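Local coordinates for protein extracellular ligand-binding receptor (Sphaerobacter thermophilus, PDB 4ZPJ) that probably serves as the extracytoplasmic substrate-binding protein of an ABC transporter, holding its ligand for import, and binds zinc ions in this crystal, at residues I97-A102 against R113-R118; A183-E188 against V411-P416; G345-E350 against F381-E386; A152-L157 against G205-A210; A324-A327 against I332-G335. All blocks are in the same frame, centred on the assembly; numbering follows the deposited sequence.

Contact 1 of 5, residues I97-A102 against R113-R118; sequences IIEDSA and RQLIER. With ZN (zinc ion), chain H.
E99 reaches from strand 97-100 toward helix 113-117 and meets both Q114 and L115. Its CB leaves the strand on the helix side. CG turns anti to the carbonyl carbon (chi1 -67°), and the chain bends again at chi2. CG therefore lies against the L115 methyl CD2 at 3.6 Å, and the carboxylate folds back toward Q114 and the zinc ion. Both oxygens bind the metal, OE1 of E99 at 2.6 Å and OE2 of E99 at 2.3 Å. OE2 also takes a weak, bent bond from Q114 NE2 (2.6 Å, N-H...O angle 130°). The Q114 amide plane stands nearly upright on the carboxylate, 79° from it. OE1 has a second partner in K111 NZ. The carboxylate is thus held from several sides, which should fix its rotation. Nearby positive charge would probably favour its ionised form. A water joins the metal at 2.4 Å from the zinc ion and donates to I98 O at 3.1 Å. Below the polar end lies an apolar patch. CG2 of I97 touches CD2 of L115 at 3.6 Å, so this one leucine methyl serves both strand residues. The strand and helix run nearly antiparallel, with segment axes 9.9 Å apart. Strand 92-100 pairs with parallel strand 55-61. Helix 105-117 then leads the chain to strand 123-126 on the far side of 55-61, which makes this the strand-helix half of a beta-alpha-beta crossover. Through R113 and I116 the helix also packs on helix 130-142.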
# COMPACT_ATOMS: atom_id res chain seq x y z
N ILE A 97 -8.82 -2.63 -20.50
CA ILE A 97 -7.96 -1.91 -21.40
C ILE A 97 -6.80 -1.37 -20.54
O ILE A 97 -7.02 -0.53 -19.66
CB ILE A 97 -8.68 -0.78 -22.16
CG1 ILE A 97 -9.70 -1.34 -23.17
CG2 ILE A 97 -7.68 0.01 -23.01
CD1 ILE A 97 -11.07 -1.52 -22.61
N ILE A 98 -5.61 -1.90 -20.78
CA ILE A 98 -4.46 -1.65 -19.93
C ILE A 98 -3.52 -0.68 -20.64
O ILE A 98 -3.06 -0.96 -21.76
CB ILE A 98 -3.66 -2.92 -19.57
CG1 ILE A 98 -4.31 -3.78 -18.49
CG2 ILE A 98 -2.28 -2.56 -19.00
CD1 ILE A 98 -5.63 -4.39 -18.84
N GLU A 99 -3.20 0.43 -19.96
CA GLU A 99 -2.19 1.36 -20.43
C GLU A 99 -1.05 1.56 -19.44
O GLU A 99 -1.26 1.80 -18.22
CB GLU A 99 -2.85 2.69 -20.74
CG GLU A 99 -3.79 2.60 -21.94
CD GLU A 99 -3.06 2.25 -23.20
OE1 GLU A 99 -1.82 2.47 -23.23
OE2 GLU A 99 -3.71 1.79 -24.18
N ASP A 100 0.16 1.47 -19.98
CA ASP A 100 1.40 1.72 -19.22
C ASP A 100 1.72 3.22 -19.20
O ASP A 100 1.85 3.86 -20.28
CB ASP A 100 2.56 0.97 -19.91
CG ASP A 100 3.91 1.18 -19.23
OD1 ASP A 100 4.00 1.76 -18.11
OD2 ASP A 100 4.92 0.72 -19.86
N SER A 101 1.85 3.78 -18.00
CA SER A 101 2.21 5.20 -17.81
C SER A 101 3.73 5.40 -17.77
O SER A 101 4.19 6.53 -17.80
CB SER A 101 1.59 5.76 -16.53
OG SER A 101 1.84 4.92 -15.39
N ALA A 102 4.47 4.29 -17.67
CA ALA A 102 5.94 4.28 -17.63
C ALA A 102 6.47 5.14 -16.51
O ALA A 102 7.56 5.72 -16.63
CB ALA A 102 6.52 4.75 -18.99
N ARG A 113 -6.08 10.40 -20.86
CA ARG A 113 -6.97 11.03 -21.83
C ARG A 113 -7.46 10.05 -22.88
O ARG A 113 -8.62 10.07 -23.23
CB ARG A 113 -6.32 12.22 -22.53
CG ARG A 113 -6.38 13.48 -21.67
CD ARG A 113 -6.33 14.77 -22.49
NE ARG A 113 -7.05 15.85 -21.78
CZ ARG A 113 -6.53 16.69 -20.88
NH1 ARG A 113 -5.23 16.65 -20.55
NH2 ARG A 113 -7.29 17.60 -20.30
N GLN A 114 -6.58 9.18 -23.35
CA GLN A 114 -6.95 8.14 -24.30
C GLN A 114 -8.02 7.14 -23.78
O GLN A 114 -8.98 6.84 -24.46
CB GLN A 114 -5.67 7.41 -24.75
CG GLN A 114 -5.88 6.08 -25.42
CD GLN A 114 -4.62 5.22 -25.43
OE1 GLN A 114 -3.50 5.71 -25.67
NE2 GLN A 114 -4.81 3.92 -25.18
N LEU A 115 -7.88 6.65 -22.56
CA LEU A 115 -8.81 5.67 -22.02
C LEU A 115 -10.20 6.29 -21.88
O LEU A 115 -11.19 5.63 -22.16
CB LEU A 115 -8.38 5.19 -20.64
CG LEU A 115 -7.09 4.41 -20.49
CD1 LEU A 115 -6.71 4.39 -19.00
CD2 LEU A 115 -7.26 3.00 -21.04
N ILE A 116 -10.24 7.54 -21.43
CA ILE A 116 -11.48 8.28 -21.37
C ILE A 116 -12.04 8.57 -22.77
O ILE A 116 -13.15 8.17 -23.06
CB ILE A 116 -11.28 9.64 -20.70
CG1 ILE A 116 -10.85 9.51 -19.24
CG2 ILE A 116 -12.54 10.49 -20.87
CD1 ILE A 116 -10.67 10.84 -18.54
N GLU A 117 -11.29 9.30 -23.60
CA GLU A 117 -11.77 9.84 -24.90
C GLU A 117 -11.86 8.78 -26.03
O GLU A 117 -12.88 8.66 -26.69
CB GLU A 117 -10.85 10.97 -25.42
CG GLU A 117 -10.64 12.20 -24.52
CD GLU A 117 -9.65 13.22 -25.14
OE1 GLU A 117 -8.76 12.85 -25.97
OE2 GLU A 117 -9.76 14.43 -24.82
N ARG A 118 -10.78 8.03 -26.25
CA ARG A 118 -10.72 6.98 -27.29
C ARG A 118 -11.47 5.72 -26.85
O ARG A 118 -12.39 5.25 -27.51
CB ARG A 118 -9.25 6.60 -27.60
CG ARG A 118 -9.01 5.61 -28.78
CD ARG A 118 -7.55 5.06 -28.92
NE ARG A 118 -7.20 3.91 -28.02
CZ ARG A 118 -7.70 2.66 -28.13
NH1 ARG A 118 -7.34 1.71 -27.29
NH2 ARG A 118 -8.58 2.34 -29.09
ZN ZN H . -1.92 1.44 -25.59
O HOH W 1 -2.61 -0.69 -24.79
O HOH W 2 -1.63 2.98 -25.86

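Contact 2 of 5, residues A183-E188 against V411-P416. With ZN (zinc ion), chain E.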
# COMPACT_ATOMS: atom_id res chain seq x y z
N ALA A 183 3.26 2.71 15.82
CA ALA A 183 3.66 3.72 16.78
C ALA A 183 2.87 3.54 18.06
O ALA A 183 3.41 3.67 19.15
CB ALA A 183 3.42 5.10 16.23
N ASP A 184 1.58 3.23 17.92
CA ASP A 184 0.80 2.81 19.10
C ASP A 184 1.39 1.59 19.75
O ASP A 184 1.52 1.55 20.95
CB ASP A 184 -0.67 2.53 18.73
CG ASP A 184 -1.36 3.78 18.24
OD1 ASP A 184 -1.64 4.68 19.06
OD2 ASP A 184 -1.52 3.94 17.04
N TYR A 185 1.74 0.59 18.95
CA TYR A 185 2.34 -0.61 19.48
C TYR A 185 3.64 -0.30 20.22
O TYR A 185 3.89 -0.85 21.27
CB TYR A 185 2.64 -1.58 18.35
CG TYR A 185 3.01 -2.95 18.82
CD1 TYR A 185 2.03 -3.85 19.24
CD2 TYR A 185 4.34 -3.35 18.87
CE1 TYR A 185 2.36 -5.12 19.67
CE2 TYR A 185 4.69 -4.61 19.31
CZ TYR A 185 3.69 -5.48 19.73
OH TYR A 185 4.00 -6.75 20.17
N ALA A 186 4.45 0.59 19.64
CA ALA A 186 5.74 0.97 20.25
C ALA A 186 5.56 1.60 21.63
O ALA A 186 6.33 1.32 22.57
CB ALA A 186 6.46 1.97 19.34
N TYR A 187 4.57 2.49 21.73
CA TYR A 187 4.26 3.18 22.98
C TYR A 187 3.56 2.24 23.96
O TYR A 187 4.02 2.07 25.10
CB TYR A 187 3.35 4.39 22.75
CG TYR A 187 3.25 5.26 23.99
CD1 TYR A 187 2.29 5.03 24.98
CD2 TYR A 187 4.11 6.32 24.18
CE1 TYR A 187 2.22 5.85 26.11
CE2 TYR A 187 4.04 7.12 25.29
CZ TYR A 187 3.11 6.88 26.26
OH TYR A 187 3.07 7.71 27.33
N GLU A 188 2.42 1.69 23.54
CA GLU A 188 1.53 0.95 24.44
C GLU A 188 2.10 -0.40 24.89
O GLU A 188 2.01 -0.73 26.03
CB GLU A 188 0.16 0.66 23.80
CG GLU A 188 -0.58 1.84 23.20
CD GLU A 188 -1.02 2.86 24.22
OE1 GLU A 188 -1.64 3.87 23.81
OE2 GLU A 188 -0.78 2.65 25.43
N VAL A 411 1.81 -12.53 11.86
CA VAL A 411 0.91 -11.58 12.48
C VAL A 411 0.89 -11.72 14.00
O VAL A 411 0.63 -12.80 14.50
CB VAL A 411 -0.51 -11.72 11.95
CG1 VAL A 411 -1.46 -10.78 12.68
CG2 VAL A 411 -0.54 -11.41 10.46
N VAL A 412 1.20 -10.64 14.72
CA VAL A 412 1.14 -10.68 16.19
C VAL A 412 -0.09 -9.99 16.76
O VAL A 412 -0.55 -10.34 17.86
CB VAL A 412 2.44 -10.19 16.89
CG1 VAL A 412 3.66 -10.98 16.42
CG2 VAL A 412 2.73 -8.74 16.67
N ASP A 413 -0.66 -9.07 15.99
CA ASP A 413 -1.75 -8.27 16.44
C ASP A 413 -2.44 -7.60 15.25
O ASP A 413 -1.84 -7.42 14.16
CB ASP A 413 -1.27 -7.20 17.39
CG ASP A 413 -2.30 -6.81 18.43
OD1 ASP A 413 -3.40 -7.39 18.49
OD2 ASP A 413 -1.96 -5.92 19.23
N ARG A 414 -3.72 -7.30 15.46
CA ARG A 414 -4.57 -6.72 14.45
C ARG A 414 -5.18 -5.44 14.94
O ARG A 414 -5.60 -5.37 16.09
CB ARG A 414 -5.65 -7.66 14.17
CG ARG A 414 -5.29 -8.75 13.20
CD ARG A 414 -6.52 -9.64 12.91
NE ARG A 414 -5.93 -10.75 12.19
CZ ARG A 414 -5.65 -11.93 12.69
NH1 ARG A 414 -6.02 -12.27 13.95
NH2 ARG A 414 -5.09 -12.82 11.88
N ILE A 415 -5.26 -4.42 14.09
CA ILE A 415 -5.95 -3.13 14.40
C ILE A 415 -7.05 -3.01 13.35
O ILE A 415 -6.77 -2.76 12.18
CB ILE A 415 -5.02 -1.89 14.35
CG1 ILE A 415 -3.84 -2.01 15.32
CG2 ILE A 415 -5.75 -0.63 14.79
CD1 ILE A 415 -2.68 -2.81 14.79
N PRO A 416 -8.29 -3.27 13.73
CA PRO A 416 -9.46 -3.19 12.78
C PRO A 416 -9.88 -1.75 12.52
O PRO A 416 -9.61 -0.83 13.33
CB PRO A 416 -10.58 -3.90 13.54
CG PRO A 416 -10.24 -3.71 14.99
CD PRO A 416 -8.72 -3.76 15.06
ZN ZN E . -2.24 5.40 25.09
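Y185 extends from helix 183-188 toward strand 411-416 and meets V412 and D413. The contact is light. OH of Y185 comes to 4.2 Å from CG2 of V412. CE1 of Y185 lies 4.4 Å from OD2 of D413, with that oxygen at the ring edge and near its plane. Both are loose van der Waals approaches. The tyrosine CG is placed anti to its own N (chi1 -169°), which directs the ring from the helix out to the strand. The next shell helps place D413. OD1 of D413 receives a weak bond from the backbone N of R414 at 3.0 Å, so the carboxylate is tied to its own strand. V412 and D413 both make backbone hydrogen bonds with L396 of the neighbouring strand 390-401. L396 also touches the side chains of both Y185 and D413. D413 is itself a zinc-binding residue. Elsewhere on the helix, D184 forms a salt bridge with R215 of helix 203-218, and A183 and Y187 pack on the same helix. At the end of the segment, E188 binds a different zinc ion through OE1 at 2.1 Å. On the strand side, V412 and D413 both face L396. That is a classic beta bulge, here in an antiparallel pair of long strands, and it lies at the place where helix 180-188 rests its tyrosine.

Contact 3 of 5, residues G345-E350 against F381-E386; sequences GRVIAE and FRFHPE. With ZN (zinc ion), chain I.
The rings of F381 and F383 meet edge against face, and V347 of helix 345-350 packs on both. CE1 of F381 stands over the centre of the F383 ring, 4.0 Å above its plane. In return, CE1 of F383 lies at the edge of the F381 ring and in its plane. V347 adds its two methyls. CG1 of V347 approaches the rim of F383 near the ring plane, 3.9 Å from CE2 of F383. CG2 of V347 reaches CE1 of F381 obliquely at 4.0 Å. The valine has CG1 anti to the backbone N (chi1 163°). CG1 meets F383 alone, while CG2 sits between the two rings, near CE1 of F381 and CZ of F383. All three side chains are buried, and the packing is wholly apolar. F169 meets the F383 ring with the planes at about 60°, and V171 touches both phenylalanines. The contact seats helix 336-354 on the antiparallel hairpin of strands 373-376 and 379-383. F374 of that hairpin also touches V347 and makes a cation-pi pair with R346. On the helix, R346 NH2 forms a salt bridge to E350 OE2 at 3.1 Å. The oxygen lies in the guanidinium plane, but the nitrogen comes from above the carboxylate, 52° out of its plane. Beyond the strand the chain turns at P385, whose CD lies over one face of the H384 ring. The backbone N of E386 bonds to ND1 of H384 at 3.2 Å, tilted from the ring plane. E386 then binds a zinc ion with OE1 at 2.4 Å and OE2 at 2.1 Å.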
# COMPACT_ATOMS: atom_id res chain seq x y z
N GLY A 345 -9.91 -5.18 -7.45
CA GLY A 345 -10.74 -5.99 -8.32
C GLY A 345 -11.99 -6.48 -7.64
O GLY A 345 -13.02 -6.60 -8.32
N ARG A 346 -11.89 -6.74 -6.33
CA ARG A 346 -13.02 -7.21 -5.54
C ARG A 346 -14.03 -6.08 -5.35
O ARG A 346 -15.22 -6.27 -5.46
CB ARG A 346 -12.61 -7.67 -4.13
CG ARG A 346 -12.33 -9.12 -3.93
CD ARG A 346 -13.47 -10.08 -4.29
NE ARG A 346 -14.61 -10.09 -3.40
CZ ARG A 346 -14.61 -10.64 -2.19
NH1 ARG A 346 -13.53 -11.21 -1.68
NH2 ARG A 346 -15.71 -10.61 -1.48
N VAL A 347 -13.53 -4.90 -5.06
CA VAL A 347 -14.38 -3.73 -4.99
C VAL A 347 -15.17 -3.59 -6.30
O VAL A 347 -16.38 -3.38 -6.29
CB VAL A 347 -13.53 -2.47 -4.79
CG1 VAL A 347 -14.32 -1.23 -5.13
CG2 VAL A 347 -12.99 -2.41 -3.36
N ILE A 348 -14.49 -3.74 -7.44
CA ILE A 348 -15.11 -3.48 -8.72
C ILE A 348 -16.13 -4.53 -8.90
O ILE A 348 -17.26 -4.24 -9.25
CB ILE A 348 -14.09 -3.54 -9.85
CG1 ILE A 348 -13.26 -2.26 -9.82
CG2 ILE A 348 -14.78 -3.67 -11.17
CD1 ILE A 348 -12.01 -2.34 -10.63
N ALA A 349 -15.76 -5.76 -8.60
CA ALA A 349 -16.65 -6.91 -8.75
C ALA A 349 -17.88 -6.82 -7.86
O ALA A 349 -18.97 -7.16 -8.30
CB ALA A 349 -15.90 -8.22 -8.48
N GLU A 350 -17.73 -6.34 -6.63
CA GLU A 350 -18.85 -6.21 -5.73
C GLU A 350 -19.74 -5.08 -6.19
O GLU A 350 -20.97 -5.19 -6.13
CB GLU A 350 -18.37 -5.92 -4.31
CG GLU A 350 -17.54 -7.05 -3.75
CD GLU A 350 -18.34 -8.13 -3.04
OE1 GLU A 350 -19.34 -7.82 -2.37
OE2 GLU A 350 -17.95 -9.30 -3.11
N PHE A 381 -12.95 -4.79 4.92
CA PHE A 381 -12.62 -3.68 4.14
C PHE A 381 -13.91 -2.97 3.81
O PHE A 381 -14.94 -3.61 3.37
CB PHE A 381 -11.91 -4.07 2.84
CG PHE A 381 -11.59 -2.87 1.95
CD1 PHE A 381 -12.55 -2.32 1.14
CD2 PHE A 381 -10.32 -2.26 2.00
CE1 PHE A 381 -12.26 -1.19 0.35
CE2 PHE A 381 -10.01 -1.16 1.24
CZ PHE A 381 -11.00 -0.62 0.39
N ARG A 382 -13.83 -1.65 3.99
CA ARG A 382 -14.80 -0.73 3.49
C ARG A 382 -14.14 0.62 3.24
O ARG A 382 -12.95 0.80 3.52
CB ARG A 382 -15.95 -0.61 4.47
CG ARG A 382 -15.58 -0.08 5.80
CD ARG A 382 -16.77 -0.18 6.73
NE ARG A 382 -16.33 0.10 8.10
CZ ARG A 382 -16.28 1.32 8.64
NH1 ARG A 382 -16.67 2.41 7.96
NH2 ARG A 382 -15.82 1.43 9.90
N PHE A 383 -14.93 1.55 2.71
CA PHE A 383 -14.44 2.88 2.34
C PHE A 383 -14.89 3.87 3.38
O PHE A 383 -15.99 3.80 3.83
CB PHE A 383 -15.05 3.33 1.02
CG PHE A 383 -14.40 2.69 -0.22
CD1 PHE A 383 -13.05 2.91 -0.50
CD2 PHE A 383 -15.15 1.93 -1.12
CE1 PHE A 383 -12.47 2.36 -1.65
CE2 PHE A 383 -14.57 1.40 -2.28
CZ PHE A 383 -13.23 1.56 -2.50
N HIS A 384 -14.05 4.84 3.72
CA HIS A 384 -14.54 5.93 4.54
C HIS A 384 -15.61 6.71 3.76
O HIS A 384 -15.43 7.05 2.56
CB HIS A 384 -13.37 6.83 4.93
CG HIS A 384 -13.65 7.66 6.12
ND1 HIS A 384 -14.32 8.87 6.04
CD2 HIS A 384 -13.46 7.43 7.45
CE1 HIS A 384 -14.50 9.34 7.26
NE2 HIS A 384 -14.01 8.47 8.14
N PRO A 385 -16.72 7.02 4.42
CA PRO A 385 -17.79 7.71 3.68
C PRO A 385 -17.42 9.14 3.23
O PRO A 385 -18.07 9.68 2.38
CB PRO A 385 -18.98 7.74 4.67
CG PRO A 385 -18.41 7.38 5.98
CD PRO A 385 -17.03 6.84 5.85
N GLU A 386 -16.42 9.75 3.84
CA GLU A 386 -16.02 11.11 3.49
C GLU A 386 -14.73 11.17 2.69
O GLU A 386 -14.71 11.85 1.71
CB GLU A 386 -15.90 11.93 4.72
CG GLU A 386 -17.26 12.14 5.38
CD GLU A 386 -17.15 12.51 6.83
OE1 GLU A 386 -16.04 12.41 7.36
OE2 GLU A 386 -18.15 12.95 7.45
ZN ZN I . -17.10 13.51 9.23

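Contact 4 of 5, residues A152-L157 against G205-A210. With ZN (zinc ion), chain G.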
# COMPACT_ATOMS: atom_id res chain seq x y z
N ALA A 152 -0.69 4.61 -5.53
CA ALA A 152 -0.38 6.00 -5.19
C ALA A 152 -0.90 6.45 -3.81
O ALA A 152 -2.09 6.68 -3.65
CB ALA A 152 -0.91 6.92 -6.27
N GLY A 153 -0.01 6.62 -2.85
CA GLY A 153 -0.42 6.79 -1.44
C GLY A 153 -0.46 8.26 -1.02
O GLY A 153 -0.75 8.58 0.15
N LEU A 154 -0.16 9.13 -1.98
CA LEU A 154 -0.30 10.61 -1.82
C LEU A 154 -1.40 11.03 -0.82
O LEU A 154 -2.60 10.87 -1.08
CB LEU A 154 -0.61 11.24 -3.19
CG LEU A 154 -0.63 12.77 -3.23
CD1 LEU A 154 0.76 13.32 -2.89
CD2 LEU A 154 -1.10 13.33 -4.57
N GLN A 155 -1.00 11.59 0.30
CA GLN A 155 -1.94 11.80 1.39
C GLN A 155 -3.09 12.70 1.00
O GLN A 155 -4.24 12.39 1.27
CB GLN A 155 -1.25 12.36 2.63
CG GLN A 155 -0.67 11.30 3.58
CD GLN A 155 0.09 11.94 4.74
OE1 GLN A 155 0.26 13.16 4.75
NE2 GLN A 155 0.58 11.13 5.70
N ALA A 156 -2.77 13.82 0.37
CA ALA A 156 -3.77 14.77 -0.05
C ALA A 156 -4.93 14.15 -0.86
O ALA A 156 -6.05 14.64 -0.80
CB ALA A 156 -3.12 15.91 -0.83
N LEU A 157 -4.68 13.09 -1.61
CA LEU A 157 -5.72 12.65 -2.51
C LEU A 157 -7.02 12.33 -1.79
O LEU A 157 -8.09 12.52 -2.35
CB LEU A 157 -5.27 11.45 -3.33
CG LEU A 157 -6.13 11.06 -4.53
CD1 LEU A 157 -6.05 12.19 -5.56
CD2 LEU A 157 -5.63 9.73 -5.08
N GLY A 205 8.25 9.44 1.94
CA GLY A 205 9.11 9.41 3.13
C GLY A 205 8.76 10.46 4.18
O GLY A 205 8.58 10.15 5.36
N HIS A 206 8.64 11.71 3.75
CA HIS A 206 8.13 12.71 4.64
C HIS A 206 6.76 12.38 5.22
O HIS A 206 6.55 12.58 6.40
CB HIS A 206 8.07 14.02 3.92
CG HIS A 206 9.42 14.61 3.70
ND1 HIS A 206 10.16 15.13 4.75
CD2 HIS A 206 10.18 14.74 2.59
CE1 HIS A 206 11.31 15.57 4.27
NE2 HIS A 206 11.34 15.33 2.97
N GLU A 207 5.84 11.91 4.38
CA GLU A 207 4.46 11.65 4.81
C GLU A 207 4.40 10.49 5.77
O GLU A 207 3.58 10.52 6.70
CB GLU A 207 3.54 11.41 3.62
CG GLU A 207 3.39 12.65 2.71
CD GLU A 207 2.42 12.48 1.55
OE1 GLU A 207 1.81 11.38 1.38
OE2 GLU A 207 2.24 13.49 0.81
N GLU A 208 5.23 9.46 5.55
CA GLU A 208 5.35 8.32 6.50
C GLU A 208 5.94 8.74 7.86
O GLU A 208 5.49 8.26 8.93
CB GLU A 208 6.23 7.27 5.93
CG GLU A 208 5.64 6.53 4.74
CD GLU A 208 4.94 5.20 5.11
OE1 GLU A 208 5.09 4.75 6.29
OE2 GLU A 208 4.31 4.59 4.20
N MSE A 209 6.94 9.63 7.84
CA MSE A 209 7.51 10.15 9.10
C MSE A 209 6.43 10.91 9.86
O MSE A 209 6.26 10.72 11.08
CB MSE A 209 8.76 11.01 8.89
CG MSE A 209 9.92 10.07 8.60
SE MSE A 209 11.68 10.97 8.62
CE MSE A 209 11.28 12.49 7.46
N ALA A 210 5.69 11.74 9.15
CA ALA A 210 4.67 12.58 9.76
C ALA A 210 3.54 11.77 10.34
O ALA A 210 2.99 12.14 11.36
CB ALA A 210 4.13 13.58 8.74
ZN ZN G . 12.93 16.02 1.68
O HOH W 3 -0.03 14.66 0.19
O HOH W 4 11.89 16.01 -0.31
O HOH W 5 14.26 16.60 3.05
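Q155 lays its amide alongside the side chain of E207, and the amide and carboxylate planes stack only 14° apart. The side chains run antiparallel, with CD of Q155 3.7 Å from CB of E207 and the E207 carboxylate beside CB and CG of Q155. The contact joins the two alpha/beta lobes expected of a leucine-binding-protein relative. Segment 152-157 follows strand 147-149 of one sheet. In the chain, helix 203-218 connects strands 194-200 and 222-229 of the other sheet. In such proteins the ligand is usually held in the cleft between the lobes. E207 is extended beyond CG (chi2 -177°), which carries its carboxylate across to the backbone of 152-157. There OE1 of E207 accepts from the backbone N of Q155 at 3.0 Å. The donor comes on the syn side, 29° out of the carboxylate plane. CG of Q155 closes on the same oxygen, 3.3 Å from OE1 of E207. CD1 of L154 lies 4.0 Å from OE2 of E207. N175 supports both residues: its ND2 donates to OE1 of E207, and its O accepts from NE2 of Q155. The preceding residue, H206, binds a zinc ion through NE2 at 2.2 Å, with D201 and two waters as further ligands. A water also bridges the segments. It donates to OE2 of E207 at 2.6 Å and accepts from the backbone N of A156 at 2.9 Å.

Contact 5 of 5, residues A324-A327 against I332-G335; sequences AFTA and ILPG
This is a CH-pi and apolar contact between the last turn of helix 316-328 and the loop that follows it. P334 lies flat over the ring of F325. CB of P334 is 3.7 Å from the ring centroid and only 10° off the ring normal. CD of the same proline touches CD2 of F325 at 3.6 Å. F325 has its CG anti to the backbone N (chi1 -171°), which swings the ring from the helix over to the loop. H329 and R76 of helix 68-84 touch F325 as well. At the ring edge, in plane, sits the carbonyl oxygen of I332, 3.2 Å from CD2 of F325. This oxygen also meets the methyl CG2 of T326 at 3.3 Å, so it lies between two helix side chains. The loop links two consecutive helices: it folds back on helix 316-328 and then starts helix 336-354. G335 takes the N-cap position there, and its backbone N donates to OD2 of D338. T326 places its hydroxyl in the crowded position between N and the carbonyl carbon (chi1 52°). OG1 of T326 bonds within its own helix, to the carbonyls of V322 and E323. That leaves CG2 turned to the loop, where it runs beside CD2 of L333 at 3.9 Å.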
# COMPACT_ATOMS: atom_id res chain seq x y z
N ALA A 324 -5.17 -19.40 -4.44
CA ALA A 324 -5.49 -19.02 -5.80
C ALA A 324 -4.33 -18.24 -6.43
O ALA A 324 -4.06 -18.33 -7.66
CB ALA A 324 -6.79 -18.23 -5.82
N PHE A 325 -3.57 -17.54 -5.61
CA PHE A 325 -2.46 -16.77 -6.13
C PHE A 325 -1.33 -17.71 -6.51
O PHE A 325 -0.85 -17.68 -7.64
CB PHE A 325 -1.98 -15.71 -5.15
CG PHE A 325 -0.98 -14.76 -5.74
CD1 PHE A 325 -1.38 -13.63 -6.39
CD2 PHE A 325 0.37 -15.05 -5.68
CE1 PHE A 325 -0.45 -12.77 -6.93
CE2 PHE A 325 1.31 -14.20 -6.23
CZ PHE A 325 0.90 -13.06 -6.84
N THR A 326 -0.91 -18.53 -5.57
CA THR A 326 0.16 -19.49 -5.84
C THR A 326 -0.18 -20.49 -6.94
O THR A 326 0.72 -20.88 -7.66
CB THR A 326 0.53 -20.31 -4.60
OG1 THR A 326 -0.66 -20.85 -4.11
CG2 THR A 326 1.16 -19.44 -3.52
N ALA A 327 -1.44 -20.91 -7.09
CA ALA A 327 -1.79 -21.81 -8.21
C ALA A 327 -1.51 -21.13 -9.56
O ALA A 327 -1.12 -21.77 -10.49
CB ALA A 327 -3.24 -22.28 -8.12
N ILE A 332 4.67 -18.81 -6.03
CA ILE A 332 5.12 -17.54 -5.50
C ILE A 332 4.02 -16.91 -4.61
O ILE A 332 2.82 -16.95 -4.93
CB ILE A 332 5.58 -16.58 -6.61
CG1 ILE A 332 6.78 -17.19 -7.37
CG2 ILE A 332 6.00 -15.24 -6.02
CD1 ILE A 332 7.02 -16.54 -8.71
N LEU A 333 4.43 -16.36 -3.49
CA LEU A 333 3.48 -15.84 -2.50
C LEU A 333 3.15 -14.40 -2.88
O LEU A 333 4.01 -13.68 -3.34
CB LEU A 333 4.09 -15.93 -1.07
CG LEU A 333 4.25 -17.30 -0.40
CD1 LEU A 333 4.72 -17.24 1.04
CD2 LEU A 333 2.97 -18.09 -0.39
N PRO A 334 1.89 -13.98 -2.70
CA PRO A 334 1.53 -12.60 -2.92
C PRO A 334 2.04 -11.69 -1.83
O PRO A 334 2.09 -12.09 -0.67
CB PRO A 334 0.01 -12.62 -2.88
CG PRO A 334 -0.30 -13.70 -1.92
CD PRO A 334 0.76 -14.75 -2.15
N GLY A 335 2.41 -10.48 -2.22
CA GLY A 335 2.77 -9.46 -1.30
C GLY A 335 1.82 -8.29 -1.31
O GLY A 335 0.64 -8.43 -1.63

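The five contacts are separate, with no atoms touching between any two. Contacts 1 and 2 lie on opposite sides of the chain's centre, their centres 40 Å apart. Contact 4 has its centre about 11 Å from that of the chain, and it joins the two lobes where the ligand cleft is expected. Contacts 2 and 3 both reach the antiparallel sheet, and their nearest atoms are about 7 Å apart. Contact 5 leads directly into contact 3, since helices 316-328 and 336-354 follow each other; their centres are 22 Å apart. Contacts 1 to 4 each include a zinc-binding residue, but these lie at scattered places and form no common site.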